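Local atomic coordinates of DNA repair protein rad60 (Schizosaccharomyces pombe, PDB entry 3GOE), a protein that is required to repair DNA double-strand breaks through recombination between sister chromatids, and here contributes its SUMO-like domain. Residues Lys8-Leu13 against Leu71-Gln76; Leu24-Asp29 against Asp64-Thr69. All coordinates share one frame; numbering follows the deposited sequence. Where two conformers were deposited one is given.

Contact 1: residues Lys8-Leu13 against Leu71-Gln76; sequences KLITLL and LEDEDQ
Leu-71 enters the contact by setting its CD1 methyl against CD1 of Leu-12, 4.2 Å away, the two side chains crossing at about a right angle; both are buried, as suits branched aliphatic residues under a sheet. Glu-72 offers backbone rather than carboxylate: CD2 of Leu-12 rests on its O atom, and CD1 of Ile-10 touches its carbonyl carbon. Residues Glu-72 to Asp-75 then form a type II beta turn, closed by the Asp-75 N to Glu-72 O bond and braced by Asp-75 OD2, which takes the N-H of Glu-72 from above its carboxylate plane.

The carboxylate of Asp-73 takes an N-H that a strand carbonyl might otherwise accept, a role that suits a short acid. Its CG lies opposite the backbone N (chi1 -173°), which carries OD2 to the amide of Thr-11; Thr-11 N meets OD2 at 2.8 Å, almost straight at 177° and nearly along the C-O axis. A water joins OD2 to Thr-11 OG1 and Glu-74 OE2. Glu-74, with the positive phi of the turn, gives its N-H to Thr-11 O at 2.7 Å, while its bent side chain sends OE1 to a salt bridge with Arg-23.

Beyond the turn, regular parallel pairing begins: Leu-13 N bonds to Asp-75 O at 3.0 Å, and Gln-76 CA makes a CA-H...O contact with Leu-13 O at 3.2 Å. Gln-76 lies alongside Leu-13, its OE1 held by Arg-15. The turn thus leads into strand 76-80, which pairs with strand 9-16 in the middle of the mixed sheet; strand 22-27 flanks 9-16 on its other edge, and Phe-55 of strand 52-55 packs against Leu-71 and Asp-75.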
ATOM      1  N   LYS A   8      11.628   4.513   8.647  1.00  9.13           N
ATOM      2  CA  LYS A   8      10.274   4.034   8.801  1.00  9.94           C
ATOM      3  C   LYS A   8       9.538   3.895   7.513  1.00  9.85           C
ATOM      4  O   LYS A   8       8.561   3.097   7.525  1.00 13.51           O
ATOM      5  CB  LYS A   8       9.464   4.995   9.751  1.00 12.14           C
ATOM      6  CG  LYS A   8      10.079   5.218  11.130  1.00 13.90           C
ATOM      7  CD  LYS A   8      10.345   3.943  11.891  1.00 15.25           C
ATOM      8  CE  LYS A   8      10.636   4.218  13.384  1.00 18.00           C
ATOM      9  NZ  LYS A   8      12.011   4.868  13.558  1.00 14.42           N
ATOM     10  N   LEU A   9       9.847   4.669   6.496  1.00  9.67           N
ATOM     11  CA  LEU A   9       8.993   4.830   5.310  1.00 10.33           C
ATOM     12  C   LEU A   9       9.550   4.119   4.098  1.00 11.40           C
ATOM     13  O   LEU A   9      10.768   4.083   3.868  1.00 14.23           O
ATOM     14  CB  LEU A   9       8.818   6.319   4.919  1.00 10.58           C
ATOM     15  CG  LEU A   9       8.173   7.213   5.942  1.00 10.58           C
ATOM     16  CD1 LEU A   9       7.976   8.580   5.328  1.00 11.36           C
ATOM     17  CD2 LEU A   9       6.869   6.702   6.477  1.00 12.26           C
ATOM     18  N   ILE A  10       8.633   3.620   3.274  1.00 10.99           N
ATOM     19  CA  ILE A  10       8.950   3.308   1.869  1.00 11.81           C
ATOM     20  C   ILE A  10       7.959   4.088   0.990  1.00 11.54           C
ATOM     21  O   ILE A  10       6.827   4.373   1.379  1.00 13.24           O
ATOM     22  CB  ILE A  10       8.918   1.806   1.554  1.00 12.47           C
ATOM     23  CG1 ILE A  10       7.553   1.149   1.749  1.00 12.99           C
ATOM     24  CG2 ILE A  10      10.057   1.075   2.343  1.00 13.50           C
ATOM     25  CD1 ILE A  10       7.521  -0.300   1.316  1.00 15.16           C
ATOM     26  N   THR A  11       8.412   4.409  -0.221  1.00 11.57           N
ATOM     27  CA  THR A  11       7.561   5.029  -1.219  1.00 11.65           C
ATOM     28  C   THR A  11       6.960   3.930  -2.101  1.00 10.78           C
ATOM     29  O   THR A  11       7.719   3.087  -2.586  1.00 12.40           O
ATOM     30  CB  THR A  11       8.323   6.079  -2.038  1.00 13.47           C
ATOM     31  OG1 THR A  11       8.880   7.030  -1.151  1.00 17.42           O
ATOM     32  CG2 THR A  11       7.396   6.799  -3.023  1.00 15.78           C
ATOM     33  N   LEU A  12       5.671   3.976  -2.341  1.00 11.09           N
ATOM     34  CA  LEU A  12       4.962   3.038  -3.200  1.00 10.65           C
ATOM     35  C   LEU A  12       4.134   3.798  -4.201  1.00 10.65           C
ATOM     36  O   LEU A  12       3.512   4.805  -3.873  1.00 12.51           O
ATOM     37  CB  LEU A  12       4.060   2.101  -2.389  1.00 11.44           C
ATOM     38  CG  LEU A  12       4.747   1.160  -1.442  1.00 11.83           C
ATOM     39  CD1 LEU A  12       3.691   0.471  -0.530  1.00 14.83           C
ATOM     40  CD2 LEU A  12       5.648   0.123  -2.117  1.00 13.24           C
ATOM     41  N   LEU A  13       4.061   3.274  -5.426  1.00 10.36           N
ATOM     42  CA  LEU A  13       3.150   3.760  -6.431  1.00  9.90           C
ATOM     43  C   LEU A  13       1.927   2.859  -6.460  1.00  9.46           C
ATOM     44  O   LEU A  13       2.036   1.661  -6.700  1.00 11.22           O
ATOM     45  CB  LEU A  13       3.815   3.787  -7.785  1.00 11.64           C
ATOM     46  CG  LEU A  13       2.924   4.130  -8.971  1.00 13.19           C
ATOM     47  CD1 LEU A  13       2.324   5.490  -8.846  1.00 13.66           C
ATOM     48  CD2 LEU A  13       3.748   3.984 -10.235  1.00 16.96           C
ATOM     49  N   LEU A  71       7.143  -6.195  -0.391  1.00 14.98           N
ATOM     50  CA  LEU A  71       7.239  -4.826  -0.891  1.00 14.53           C
ATOM     51  C   LEU A  71       8.538  -4.160  -0.471  1.00 14.47           C
ATOM     52  O   LEU A  71       9.003  -4.318   0.656  1.00 16.40           O
ATOM     53  CB  LEU A  71       6.021  -4.017  -0.367  1.00 12.89           C
ATOM     54  CG  LEU A  71       4.657  -4.388  -0.943  1.00 14.33           C
ATOM     55  CD1 LEU A  71       3.569  -3.694  -0.146  1.00 15.21           C
ATOM     56  CD2 LEU A  71       4.602  -4.094  -2.401  1.00 17.19           C
ATOM     57  N   GLU A  72       9.084  -3.394  -1.400  1.00 14.32           N
ATOM     58  CA  GLU A  72      10.266  -2.622  -1.140  1.00 14.59           C
ATOM     59  C   GLU A  72      10.060  -1.182  -1.654  1.00 13.08           C
ATOM     60  O   GLU A  72       9.120  -0.882  -2.399  1.00 13.03           O
ATOM     61  CB  GLU A  72      11.493  -3.218  -1.849  1.00 20.14           C
ATOM     62  CG  GLU A  72      11.812  -4.638  -1.363  1.00 28.39           C
ATOM     63  CD  GLU A  72      12.683  -5.401  -2.343  1.00 48.98           C
ATOM     64  OE1 GLU A  72      13.245  -4.793  -3.292  1.00 66.87           O
ATOM     65  OE2 GLU A  72      12.862  -6.632  -2.218  1.00 76.71           O
ATOM     66  N   ASP A  73      10.950  -0.317  -1.249  1.00 13.51           N
ATOM     67  CA  ASP A  73      10.886   1.032  -1.680  1.00 12.64           C
ATOM     68  C   ASP A  73      10.848   1.169  -3.207  1.00 13.21           C
ATOM     69  O   ASP A  73      11.607   0.510  -3.921  1.00 17.05           O
ATOM     70  CB  ASP A  73      12.128   1.746  -1.110  1.00 14.82           C
ATOM     71  CG  ASP A  73      12.093   3.242  -1.357  1.00 14.07           C
ATOM     72  OD1 ASP A  73      13.038   3.785  -1.954  1.00 22.26           O
ATOM     73  OD2 ASP A  73      11.117   3.894  -0.951  1.00 16.50           O
ATOM     74  N   GLU A  74       9.947   2.006  -3.703  1.00 12.50           N
ATOM     75  CA  GLU A  74       9.705   2.309  -5.099  1.00 14.15           C
ATOM     76  C   GLU A  74       8.975   1.185  -5.835  1.00 14.78           C
ATOM     77  O   GLU A  74       8.857   1.250  -7.054  1.00 19.39           O
ATOM     78  CB  GLU A  74      10.979   2.791  -5.833  1.00 19.78           C
ATOM     79  CG  GLU A  74      11.498   4.093  -5.249  1.00 25.45           C
ATOM     80  CD  GLU A  74      10.850   5.416  -5.490  1.00 31.44           C
ATOM     81  OE1 GLU A  74       9.808   5.512  -6.190  1.00 31.42           O
ATOM     82  OE2 GLU A  74      11.355   6.482  -4.985  1.00 45.19           O
ATOM     83  N   ASP A  75       8.428   0.172  -5.148  1.00 12.88           N
ATOM     84  CA  ASP A  75       7.600  -0.791  -5.752  1.00 13.20           C
ATOM     85  C   ASP A  75       6.235  -0.196  -6.149  1.00 12.55           C
ATOM     86  O   ASP A  75       5.862   0.885  -5.680  1.00 13.41           O
ATOM     87  CB  ASP A  75       7.402  -2.036  -4.902  1.00 14.35           C
ATOM     88  CG  ASP A  75       8.532  -3.017  -5.018  1.00 16.28           C
ATOM     89  OD1 ASP A  75       9.284  -3.027  -6.016  1.00 26.31           O
ATOM     90  OD2 ASP A  75       8.691  -3.872  -4.085  1.00 18.08           O
ATOM     91  N   GLN A  76       5.567  -0.938  -7.032  1.00 12.96           N
ATOM     92  CA  GLN A  76       4.276  -0.527  -7.505  1.00 12.07           C
ATOM     93  C   GLN A  76       3.262  -1.641  -7.261  1.00 10.90           C
ATOM     94  O   GLN A  76       3.611  -2.796  -7.326  1.00 12.65           O
ATOM     95  CB  GLN A  76       4.277  -0.103  -8.963  1.00 15.32           C
ATOM     96  CG  GLN A  76       4.798  -1.123  -9.899  1.00 16.36           C
ATOM     97  CD  GLN A  76       5.173  -0.413 -11.207  1.00 20.89           C
ATOM     98  OE1 GLN A  76       4.396   0.349 -11.756  1.00 24.72           O
ATOM     99  NE2 GLN A  76       6.375  -0.707 -11.757  1.00 24.36           N
TER
HETATM  100  O   HOH W   1      11.548   6.601  -2.002  1.00 30.81           O

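Contact 2: residues Leu24-Asp29 against Asp64-Thr69; sequences LSIPVD and DQVQST
Val-28 O, just past the end of strand 22-27, receives the N-H of Gln-67 from the short 3-10 segment 66-68 at 2.9 Å, in the carbonyl plane and on a lone pair, with 151° at the hydrogen. This is the ubiquitin-like (beta-grasp) fold, and the bond ties the exit of its first hairpin to the loop ahead of strand 76-80.

Val-66 turns its branches two ways: in the conformer given for Ile-26, CD1 of that residue comes within 3.8 Å of Val-66 CG2, whereas CG1 approaches CA of Val-28. Beta-branched residues suit this inner side, where compact methyls fill the space beneath the sheet, and Ile-10 and Leu-35 add to the same apolar cluster. Val-28 crosses Gln-67 at about a right angle, CB of each residue lying 4.0 Å from the other; CG2 of Val-28 also approaches OE1 of Gln-67.

The outer side is polar. With chi1 at 64°, the CG of Gln-67 sits between its backbone N and carbonyl carbon, close to Val-28 O, and the extended chain beyond brings NE2 to within 4.0 Å of CB of Asp-29. That NE2 donates to Gln-65 OE1 at 3.0 Å from above the carbonyl plane of Gln-65, while OE1 of Gln-65 lies close to the amide plane of Gln-67. The same OE1 packs 3.7 Å from CB of Asp-29. An alanine at Gln-65 would remove this acceptor and the cover beside Asp-29, and the Gln-67 amide would probably be freer to turn. Within the loop, Val-66 O accepts from both N and OG1 of Thr-69, the hydroxyl lying on a lone pair of that oxygen at 2.7 Å.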
ATOM      1  N   LEU A  24       2.662   7.268  -2.511  1.00 14.64           N
ATOM      2  CA  LEU A  24       2.560   7.423  -1.044  1.00 16.83           C
ATOM      3  C   LEU A  24       3.848   7.041  -0.382  1.00 13.90           C
ATOM      4  O   LEU A  24       4.512   6.155  -0.878  1.00 16.92           O
ATOM      5  CB  LEU A  24       1.415   6.568  -0.337  1.00 20.78           C
ATOM      6  CG  LEU A  24       0.088   6.635  -0.867  1.00 17.52           C
ATOM      7  CD1 LEU A  24      -0.009   5.806  -2.149  1.00 29.21           C
ATOM      8  CD2 LEU A  24      -0.793   6.024   0.190  1.00 22.61           C
ATOM      9  N   SER A  25       4.175   7.669   0.724  1.00 10.83           N
ATOM     10  CA  SER A  25       5.327   7.272   1.526  1.00 10.81           C
ATOM     11  C   SER A  25       4.708   6.820   2.842  1.00 11.82           C
ATOM     12  O   SER A  25       4.149   7.577   3.624  1.00 18.42           O
ATOM     13  CB  SER A  25       6.270   8.406   1.697  1.00 10.05           C
ATOM     14  OG  SER A  25       5.644   9.616   2.072  1.00 11.57           O
ATOM     15  N   ILE A  26       4.750   5.516   3.061  1.00 10.40           N
ATOM     16  CA  ILE A  26       4.042   5.026   4.219  0.50 11.65           C
ATOM     17  C   ILE A  26       4.957   4.175   5.126  1.00  9.65           C
ATOM     18  O   ILE A  26       5.968   3.616   4.719  1.00  9.88           O
ATOM     19  CB  ILE A  26       2.755   4.201   4.076  0.50 12.15           C
ATOM     20  CG1 ILE A  26       3.068   2.868   3.408  0.50 16.46           C
ATOM     21  CG2 ILE A  26       1.658   5.044   3.448  0.50 14.40           C
ATOM     22  CD1 ILE A  26       2.043   1.835   3.866  0.50 25.27           C
ATOM     23  N   PRO A  27       4.629   4.176   6.400  1.00  9.21           N
ATOM     24  CA  PRO A  27       5.415   3.370   7.358  1.00  9.34           C
ATOM     25  C   PRO A  27       5.294   1.892   7.097  1.00  8.76           C
ATOM     26  O   PRO A  27       4.215   1.370   6.869  1.00 10.07           O
ATOM     27  CB  PRO A  27       4.789   3.749   8.709  1.00 11.39           C
ATOM     28  CG  PRO A  27       4.174   5.092   8.482  1.00 12.63           C
ATOM     29  CD  PRO A  27       3.654   5.032   7.114  1.00 11.14           C
ATOM     30  N   VAL A  28       6.425   1.204   7.189  1.00  9.30           N
ATOM     31  CA  VAL A  28       6.410  -0.236   6.941  1.00  9.91           C
ATOM     32  C   VAL A  28       5.770  -1.025   8.060  1.00  9.43           C
ATOM     33  O   VAL A  28       5.420  -2.181   7.887  1.00 10.81           O
ATOM     34  CB  VAL A  28       7.846  -0.746   6.665  1.00 12.15           C
ATOM     35  CG1 VAL A  28       8.401  -0.106   5.400  1.00 14.74           C
ATOM     36  CG2 VAL A  28       8.757  -0.558   7.866  1.00 14.31           C
ATOM     37  N   ASP A  29       5.489  -0.409   9.210  1.00  9.83           N
ATOM     38  CA  ASP A  29       4.695  -1.038  10.239  1.00 11.33           C
ATOM     39  C   ASP A  29       3.177  -0.856  10.028  1.00 10.45           C
ATOM     40  O   ASP A  29       2.406  -1.477  10.777  1.00 13.07           O
ATOM     41  CB  ASP A  29       5.186  -0.628  11.629  1.00 16.31           C
ATOM     42  CG  ASP A  29       4.774   0.727  12.070  1.00 20.45           C
ATOM     43  OD1 ASP A  29       4.228   1.507  11.274  1.00 31.35           O
ATOM     44  OD2 ASP A  29       5.021   0.998  13.301  1.00 29.51           O
ATOM     45  N   ASP A  64      -1.500  -8.194   6.966  1.00  8.72           N
ATOM     46  CA  ASP A  64      -0.017  -8.215   7.072  1.00  9.62           C
ATOM     47  C   ASP A  64       0.491  -6.805   7.170  1.00  8.91           C
ATOM     48  O   ASP A  64       0.059  -5.885   6.489  1.00  9.16           O
ATOM     49  CB  ASP A  64       0.594  -8.875   5.846  1.00 10.17           C
ATOM     50  CG  ASP A  64       0.573 -10.370   5.914  1.00 13.84           C
ATOM     51  OD1 ASP A  64       0.289 -10.953   7.008  1.00 17.85           O
ATOM     52  OD2 ASP A  64       0.916 -10.950   4.836  1.00 17.95           O
ATOM     53  N   GLN A  65       1.511  -6.610   8.021  1.00 10.16           N
ATOM     54  CA  GLN A  65       2.316  -5.388   7.970  1.00  9.66           C
ATOM     55  C   GLN A  65       3.021  -5.315   6.639  1.00  9.23           C
ATOM     56  O   GLN A  65       3.496  -6.330   6.104  1.00 10.61           O
ATOM     57  CB  GLN A  65       3.329  -5.344   9.095  1.00 10.74           C
ATOM     58  CG  GLN A  65       2.707  -5.241  10.425  1.00 13.26           C
ATOM     59  CD  GLN A  65       3.781  -5.272  11.509  1.00 16.93           C
ATOM     60  OE1 GLN A  65       4.283  -4.258  11.839  1.00 30.15           O
ATOM     61  NE2 GLN A  65       4.040  -6.484  11.950  1.00 27.05           N
ATOM     62  N   VAL A  66       3.202  -4.108   6.120  1.00  8.97           N
ATOM     63  CA  VAL A  66       3.948  -3.904   4.884  1.00  9.38           C
ATOM     64  C   VAL A  66       5.319  -4.529   5.017  1.00  9.97           C
ATOM     65  O   VAL A  66       5.794  -5.201   4.074  1.00 11.86           O
ATOM     66  CB  VAL A  66       3.989  -2.400   4.564  1.00  9.79           C
ATOM     67  CG1 VAL A  66       5.012  -2.095   3.499  1.00 12.52           C
ATOM     68  CG2 VAL A  66       2.602  -1.932   4.143  1.00 11.57           C
ATOM     69  N   GLN A  67       6.009  -4.386   6.152  1.00 10.43           N
ATOM     70  CA  GLN A  67       7.309  -5.002   6.307  1.00 13.01           C
ATOM     71  C   GLN A  67       7.315  -6.519   6.154  1.00 14.51           C
ATOM     72  O   GLN A  67       8.398  -7.069   5.859  1.00 19.03           O
ATOM     73  CB  GLN A  67       7.895  -4.596   7.652  1.00 15.53           C
ATOM     74  CG  GLN A  67       7.267  -4.997   8.952  1.00 19.12           C
ATOM     75  CD  GLN A  67       7.926  -4.328  10.151  1.00 27.86           C
ATOM     76  OE1 GLN A  67       9.114  -3.983  10.127  1.00 37.47           O
ATOM     77  NE2 GLN A  67       7.183  -4.119  11.202  1.00 40.25           N
ATOM     78  N   SER A  68       6.201  -7.184   6.373  1.00 13.62           N
ATOM     79  CA  SER A  68       6.105  -8.636   6.343  1.00 15.11           C
ATOM     80  C   SER A  68       5.887  -9.124   4.916  1.00 15.39           C
ATOM     81  O   SER A  68       6.056 -10.310   4.673  1.00 24.46           O
ATOM     82  CB  SER A  68       4.936  -9.119   7.186  1.00 19.65           C
ATOM     83  OG  SER A  68       5.084  -8.736   8.571  1.00 20.49           O
ATOM     84  N   THR A  69       5.476  -8.267   4.027  1.00 15.29           N
ATOM     85  CA  THR A  69       5.318  -8.563   2.631  1.00 15.16           C
ATOM     86  C   THR A  69       6.667  -8.443   1.933  1.00 15.77           C
ATOM     87  O   THR A  69       7.652  -8.056   2.547  1.00 17.38           O
ATOM     88  CB  THR A  69       4.327  -7.630   1.949  1.00 14.41           C
ATOM     89  OG1 THR A  69       4.923  -6.361   1.750  1.00 13.33           O
ATOM     90  CG2 THR A  69       3.026  -7.446   2.746  1.00 15.43           C
TER

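Contacts 1 and 2 have centres about 8 Å apart and meet along the hairpin of strands 9-16 and 22-27. Leu-12 N lies 2.9 Å from Leu-24 O, and Lys-8 O the same distance from Val-28 N, both probable hydrogen bonds. Along the chain contact 2 is nested within the loop closed by contact 1, and Thr-69 OG1, which accepts from Leu-71 N, joins their second segments. Ile-10 touches both Val-28 and Val-66, linking the two apolar interiors. The calcium ion, bound by Ser-16, Ser-19 and Asp-21, lies about 9 Å from the side chain of Leu-13 in contact 1.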